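Local atomic coordinates of inositol dehydrogenase (PDB entry 4MKX), a protein that probably oxidises scyllo-inositol with NAD as the hydride acceptor, as a member of the Gfo/Idh/MocA family of Rossmann-fold oxidoreductases. Residues E262-I265 / G270-R273. Numbering follows the deposited sequence.
Sequences ETEI and GMLR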
# COMPACT_ATOMS: atom_id res chain seq x y z
N GLU A 262 12.61 -8.83 -5.57
CA GLU A 262 12.43 -7.40 -5.37
C GLU A 262 13.73 -6.74 -5.77
O GLU A 262 14.81 -7.25 -5.48
CB GLU A 262 12.14 -7.10 -3.89
CG GLU A 262 12.03 -5.60 -3.56
CD GLU A 262 12.09 -5.32 -2.08
OE1 GLU A 262 12.33 -6.26 -1.29
OE2 GLU A 262 11.90 -4.14 -1.69
N THR A 263 13.64 -5.61 -6.48
CA THR A 263 14.84 -4.85 -6.83
C THR A 263 14.61 -3.39 -6.52
O THR A 263 13.64 -2.79 -6.97
CB THR A 263 15.17 -5.02 -8.32
OG1 THR A 263 15.40 -6.41 -8.58
CG2 THR A 263 16.44 -4.26 -8.67
N GLU A 264 15.54 -2.82 -5.76
CA GLU A 264 15.48 -1.44 -5.34
C GLU A 264 16.63 -0.70 -6.00
O GLU A 264 17.76 -1.18 -5.99
CB GLU A 264 15.65 -1.38 -3.83
CG GLU A 264 15.95 -0.04 -3.25
CD GLU A 264 16.25 -0.16 -1.78
OE1 GLU A 264 15.28 -0.29 -1.00
OE2 GLU A 264 17.44 -0.17 -1.40
N ILE A 265 16.34 0.47 -6.56
CA ILE A 265 17.38 1.29 -7.18
C ILE A 265 17.35 2.66 -6.51
O ILE A 265 16.33 3.35 -6.53
CB ILE A 265 17.13 1.44 -8.70
CG1 ILE A 265 16.99 0.06 -9.36
CG2 ILE A 265 18.30 2.18 -9.34
CD1 ILE A 265 16.56 0.14 -10.79
N GLY A 270 16.28 10.27 -6.86
CA GLY A 270 15.10 9.50 -6.53
C GLY A 270 15.40 8.05 -6.25
O GLY A 270 16.56 7.62 -6.21
N MET A 271 14.34 7.27 -6.05
CA MET A 271 14.49 5.89 -5.64
C MET A 271 13.30 5.16 -6.24
O MET A 271 12.24 5.75 -6.42
CB MET A 271 14.43 5.86 -4.12
CG MET A 271 14.64 4.54 -3.48
SD MET A 271 14.81 4.83 -1.70
CE MET A 271 14.84 3.10 -1.21
N LEU A 272 13.48 3.90 -6.60
CA LEU A 272 12.32 3.12 -6.97
C LEU A 272 12.49 1.69 -6.50
O LEU A 272 13.61 1.23 -6.27
CB LEU A 272 12.04 3.20 -8.47
CG LEU A 272 13.15 2.78 -9.41
CD1 LEU A 272 13.07 1.28 -9.64
CD2 LEU A 272 13.06 3.52 -10.76
N ARG A 273 11.36 1.01 -6.33
CA ARG A 273 11.37 -0.40 -5.99
C ARG A 273 10.48 -1.14 -6.97
O ARG A 273 9.39 -0.69 -7.31
CB ARG A 273 10.89 -0.62 -4.55
CG ARG A 273 11.89 -0.12 -3.53
CD ARG A 273 11.39 -0.31 -2.12
NE ARG A 273 12.46 -0.01 -1.17
CZ ARG A 273 12.27 0.26 0.11
NH1 ARG A 273 11.05 0.29 0.61
NH2 ARG A 273 13.32 0.51 0.89
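Ile265 and Leu272 form an antiparallel hydrogen-bonded pair in the beta hairpin of strands 260-267 and 271-274, part of the C-terminal domain sheet. Ile265 N gives a nearly straight bond to Leu272 O (2.8 Å), and Leu272 N returns one to Ile265 O (2.9 Å). Glu264 and Arg273, the adjoining non-hydrogen-bonded pair, bring their CA atoms within 4.3 Å. Ile265 and Leu272 share one sheet face, touching through their CD1 methyls at 3.8 Å. On the other face, Arg273 meets Glu264 side-on, guanidinium and carboxylate nearly coplanar: NE and NH2 both donate to OE1, each at 2.8 Å, and both bonds are bent (144° and 141° at the hydrogen), since one oxygen serves two nitrogens. Glu264 runs alongside the arginine because its chi1 of 165° swings CG away from the backbone N. Arg166 shares OE1, while a neighbouring subunit supplies Tyr168 to OE2 and Glu262 to Arg273 NH2 as a salt bridge. Replacing Arg273 by alanine removes both donors, and the Glu264 carboxylate would probably be left to lean on Arg166 and that tyrosine, with the neighbour's Glu262 losing a charged mate. Residues 271-273 also pair with a strand of another subunit, extending the sheet. Beside the salt bridge, Met271 CE lies 3.4 Å from Glu264 OE1.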